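Local coordinates for protein phospholethanolamine N-methyltransferase 2 (Haemonchus contortus, PDB 4KRI) that probably methylates phosphoethanolamine derivatives such as phosphomonomethylethanolamine with S-adenosylmethionine as methyl donor, in the nematode route to phosphocholine, at residues A[24-35]-A[61-72]. Sequence-based numbering, arbitrary orientation.
Sequences QQVGILCPQDDQ and LSNLDALIVNQA
Strands 25-29 and 66-70 run parallel, their axes 4.7 Å apart at 16°, and G27 and L29 alternate with A66, I68 and N70 in four near-linear backbone hydrogen bonds, from G27 N to A66 O (2.9 Å) through to N70 N to L29 O. At the second strand's corner, D65 continues the pairing with side chain and backbone: OD2 accepts from Q25 N (2.8 Å) through its anti lone pair, and the D65 amide N donates to Q25 O. A water bridges D65 OD1 to Q24 OE1.

With no CB on G27, L64 CD1 can close to 3.8 Å from G27 CA, and L61 CD2 comes against that CA. Farther along that face, L29 and V69 lie side by side; with CG anti to its N (chi1 167°), beside the carbonyl carbon, L29 leans toward the strand's C-terminal end, where CG packs on A72 CB at 3.7 Å. On the opposite face V26 CG1 meets I68 CD1 at 4.1 Å, and helix 5-18 covers A66 and I68. N70 ND2 sits 3.7 Å from C30 SG, while its OD1 is bonded to R103.

Strand 25-29 also pairs with 48-52, making it an inner strand of the N-terminal part, remote from the bound ligands. The chemistry implies an apolar core on both faces, closed at the D65 end by a carboxylate standing in for a backbone acceptor.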
loop_
_atom_site.group_PDB
_atom_site.type_symbol
_atom_site.label_atom_id
_atom_site.label_comp_id
_atom_site.label_asym_id
_atom_site.label_seq_id
_atom_site.Cartn_x
_atom_site.Cartn_y
_atom_site.Cartn_z
ATOM N N GLN A 24 22.918 -3.361 17.415
ATOM C CA GLN A 24 23.880 -3.864 18.401
ATOM C C GLN A 24 23.548 -5.268 18.854
ATOM O O GLN A 24 24.448 -6.092 19.027
ATOM C CB GLN A 24 23.961 -2.940 19.619
ATOM C CG GLN A 24 24.562 -1.563 19.318
ATOM C CD GLN A 24 24.544 -0.651 20.533
ATOM O OE1 GLN A 24 23.611 -0.684 21.332
ATOM N NE2 GLN A 24 25.586 0.154 20.684
ATOM N N GLN A 25 22.263 -5.535 19.062
ATOM C CA GLN A 25 21.823 -6.875 19.467
ATOM C C GLN A 25 20.719 -7.371 18.547
ATOM O O GLN A 25 19.681 -6.718 18.410
ATOM C CB GLN A 25 21.303 -6.872 20.909
ATOM C CG GLN A 25 22.337 -6.522 21.973
ATOM C CD GLN A 25 23.343 -7.632 22.236
ATOM O OE1 GLN A 25 23.028 -8.824 22.141
ATOM N NE2 GLN A 25 24.567 -7.240 22.578
ATOM N N VAL A 26 20.933 -8.529 17.927
ATOM C CA VAL A 26 19.937 -9.092 17.014
ATOM C C VAL A 26 19.537 -10.476 17.506
ATOM O O VAL A 26 20.387 -11.241 17.960
ATOM C CB VAL A 26 20.497 -9.191 15.583
ATOM C CG1 VAL A 26 19.564 -9.990 14.679
ATOM C CG2 VAL A 26 20.683 -7.816 15.019
ATOM N N GLY A 27 18.240 -10.769 17.482
ATOM C CA GLY A 27 17.755 -12.106 17.774
ATOM C C GLY A 27 17.208 -12.689 16.487
ATOM O O GLY A 27 16.652 -11.955 15.665
ATOM N N ILE A 28 17.393 -13.995 16.306
ATOM C CA ILE A 28 16.890 -14.699 15.135
ATOM C C ILE A 28 16.104 -15.926 15.585
ATOM O O ILE A 28 16.611 -16.750 16.333
ATOM C CB ILE A 28 18.055 -15.157 14.235
ATOM C CG1 ILE A 28 18.841 -13.934 13.740
ATOM C CG2 ILE A 28 17.528 -15.963 13.047
ATOM C CD1 ILE A 28 20.118 -14.269 12.998
ATOM N N LEU A 29 14.852 -16.018 15.154
ATOM C CA LEU A 29 14.045 -17.203 15.406
ATOM C C LEU A 29 13.799 -17.846 14.051
ATOM O O LEU A 29 13.081 -17.287 13.219
ATOM C CB LEU A 29 12.720 -16.822 16.071
ATOM C CG LEU A 29 11.617 -17.887 16.137
ATOM C CD1 LEU A 29 12.096 -19.146 16.834
ATOM C CD2 LEU A 29 10.388 -17.317 16.850
ATOM N N CYS A 30 14.419 -18.999 13.821
ATOM C CA CYS A 30 14.384 -19.633 12.512
ATOM C C CYS A 30 14.704 -21.102 12.695
ATOM O O CYS A 30 15.828 -21.450 13.065
ATOM C CB CYS A 30 15.417 -18.980 11.588
ATOM S SG CYS A 30 15.415 -19.565 9.866
ATOM N N PRO A 31 13.714 -21.971 12.445
ATOM C CA PRO A 31 13.916 -23.404 12.694
ATOM C C PRO A 31 14.843 -24.073 11.676
ATOM O O PRO A 31 15.380 -25.145 11.968
ATOM C CB PRO A 31 12.498 -23.978 12.595
ATOM C CG PRO A 31 11.776 -23.037 11.692
ATOM C CD PRO A 31 12.343 -21.671 11.992
ATOM N N GLN A 32 15.030 -23.463 10.507
ATOM C CA GLN A 32 15.903 -24.055 9.487
ATOM C C GLN A 32 17.331 -23.503 9.573
ATOM O O GLN A 32 17.569 -22.321 9.321
ATOM C CB GLN A 32 15.311 -23.854 8.086
ATOM C CG GLN A 32 16.227 -24.271 6.936
ATOM C CD GLN A 32 16.655 -25.735 6.988
ATOM O OE1 GLN A 32 17.850 -26.041 6.978
ATOM N NE2 GLN A 32 15.681 -26.643 7.021
ATOM N N ASP A 33 18.281 -24.368 9.924
ATOM C CA ASP A 33 19.632 -23.927 10.276
ATOM C C ASP A 33 20.388 -23.198 9.164
ATOM O O ASP A 33 21.110 -22.235 9.425
ATOM C CB ASP A 33 20.451 -25.112 10.798
ATOM C CG ASP A 33 19.883 -25.685 12.080
ATOM O OD1 ASP A 33 19.739 -26.926 12.168
ATOM O OD2 ASP A 33 19.576 -24.888 12.998
ATOM N N ASP A 34 20.215 -23.642 7.926
ATOM C CA ASP A 34 20.905 -23.007 6.811
ATOM C C ASP A 34 20.444 -21.563 6.567
ATOM O O ASP A 34 21.270 -20.672 6.363
ATOM C CB ASP A 34 20.767 -23.862 5.552
ATOM C CG ASP A 34 21.392 -25.240 5.718
ATOM O OD1 ASP A 34 22.541 -25.326 6.218
ATOM O OD2 ASP A 34 20.728 -26.238 5.364
ATOM N N GLN A 35 19.135 -21.329 6.590
ATOM C CA GLN A 35 18.614 -19.966 6.466
ATOM C C GLN A 35 19.060 -19.091 7.644
ATOM O O GLN A 35 19.429 -17.929 7.461
ATOM C CB GLN A 35 17.087 -19.979 6.332
ATOM C CG GLN A 35 16.593 -20.657 5.051
ATOM C CD GLN A 35 15.125 -21.062 5.119
ATOM O OE1 GLN A 35 14.407 -20.695 6.050
ATOM N NE2 GLN A 35 14.678 -21.832 4.131
ATOM N N LEU A 61 15.837 -14.229 25.253
ATOM C CA LEU A 61 16.240 -13.036 24.516
ATOM C C LEU A 61 15.673 -11.765 25.143
ATOM O O LEU A 61 14.511 -11.732 25.566
ATOM C CB LEU A 61 15.785 -13.144 23.061
ATOM C CG LEU A 61 16.722 -13.819 22.047
ATOM C CD1 LEU A 61 17.322 -15.091 22.567
ATOM C CD2 LEU A 61 15.977 -14.105 20.760
ATOM N N SER A 62 16.494 -10.714 25.205
ATOM C CA SER A 62 16.044 -9.427 25.733
ATOM C C SER A 62 16.913 -8.293 25.204
ATOM O O SER A 62 17.996 -8.537 24.668
ATOM C CB SER A 62 16.071 -9.417 27.267
ATOM O OG SER A 62 17.401 -9.337 27.751
ATOM N N ASN A 63 16.429 -7.062 25.362
ATOM C CA ASN A 63 17.177 -5.871 24.956
ATOM C C ASN A 63 17.608 -5.921 23.481
ATOM O O ASN A 63 18.693 -5.452 23.114
ATOM C CB ASN A 63 18.396 -5.665 25.868
ATOM C CG ASN A 63 18.870 -4.220 25.898
ATOM O OD1 ASN A 63 18.066 -3.289 25.997
ATOM N ND2 ASN A 63 20.181 -4.028 25.811
ATOM N N LEU A 64 16.765 -6.496 22.631
ATOM C CA LEU A 64 17.118 -6.633 21.216
ATOM C C LEU A 64 16.840 -5.354 20.448
ATOM O O LEU A 64 15.820 -4.693 20.664
ATOM C CB LEU A 64 16.324 -7.754 20.552
ATOM C CG LEU A 64 16.507 -9.174 21.090
ATOM C CD1 LEU A 64 15.660 -10.101 20.238
ATOM C CD2 LEU A 64 17.964 -9.605 21.025
ATOM N N ASP A 65 17.739 -5.019 19.531
ATOM C CA ASP A 65 17.460 -3.937 18.590
ATOM C C ASP A 65 16.659 -4.430 17.391
ATOM O O ASP A 65 15.956 -3.660 16.750
ATOM C CB ASP A 65 18.771 -3.301 18.142
ATOM C CG ASP A 65 19.560 -2.751 19.311
ATOM O OD1 ASP A 65 19.146 -1.697 19.861
ATOM O OD2 ASP A 65 20.574 -3.378 19.701
ATOM N N ALA A 66 16.768 -5.715 17.078
ATOM C CA ALA A 66 16.005 -6.293 15.984
ATOM C C ALA A 66 15.788 -7.753 16.276
ATOM O O ALA A 66 16.664 -8.428 16.818
ATOM C CB ALA A 66 16.737 -6.135 14.648
ATOM N N LEU A 67 14.604 -8.222 15.915
ATOM C CA LEU A 67 14.261 -9.621 16.007
ATOM C C LEU A 67 13.799 -10.038 14.623
ATOM O O LEU A 67 12.846 -9.464 14.081
ATOM C CB LEU A 67 13.109 -9.789 16.995
ATOM C CG LEU A 67 12.545 -11.205 17.112
ATOM C CD1 LEU A 67 13.611 -12.199 17.573
ATOM C CD2 LEU A 67 11.372 -11.190 18.067
ATOM N N ILE A 68 14.480 -11.021 14.045
ATOM C CA ILE A 68 14.128 -11.522 12.722
ATOM C C ILE A 68 13.514 -12.896 12.889
ATOM O O ILE A 68 14.142 -13.790 13.443
ATOM C CB ILE A 68 15.382 -11.631 11.840
ATOM C CG1 ILE A 68 16.080 -10.263 11.773
ATOM C CG2 ILE A 68 15.016 -12.104 10.446
ATOM C CD1 ILE A 68 17.455 -10.316 11.165
ATOM N N VAL A 69 12.278 -13.060 12.424
ATOM C CA VAL A 69 11.562 -14.313 12.610
ATOM C C VAL A 69 11.265 -14.866 11.232
ATOM O O VAL A 69 10.535 -14.255 10.453
ATOM C CB VAL A 69 10.250 -14.103 13.389
ATOM C CG1 VAL A 69 9.505 -15.427 13.583
ATOM C CG2 VAL A 69 10.545 -13.484 14.741
ATOM N N ASN A 70 11.831 -16.025 10.927
ATOM C CA ASN A 70 11.802 -16.522 9.560
ATOM C C ASN A 70 11.195 -17.925 9.451
ATOM O O ASN A 70 11.791 -18.901 9.899
ATOM C CB ASN A 70 13.228 -16.525 8.991
ATOM C CG ASN A 70 13.262 -16.844 7.514
ATOM O OD1 ASN A 70 12.326 -16.519 6.779
ATOM N ND2 ASN A 70 14.334 -17.474 7.067
ATOM N N GLN A 71 9.992 -17.999 8.879
ATOM C CA GLN A 71 9.290 -19.274 8.667
ATOM C C GLN A 71 9.120 -20.074 9.955
ATOM O O GLN A 71 9.317 -21.288 9.972
ATOM C CB GLN A 71 10.003 -20.119 7.609
ATOM C CG GLN A 71 10.021 -19.474 6.225
ATOM C CD GLN A 71 8.708 -19.637 5.432
ATOM O OE1 GLN A 71 7.597 -19.352 5.926
ATOM N NE2 GLN A 71 8.844 -20.085 4.180
ATOM N N ALA A 72 8.728 -19.388 11.021
ATOM C CA ALA A 72 8.674 -20.007 12.342
ATOM C C ALA A 72 7.257 -20.112 12.895
ATOM O O ALA A 72 7.050 -20.680 13.972
ATOM C CB ALA A 72 9.561 -19.228 13.312
HETATM O O HOH W 1 20.980 0.047 20.332
#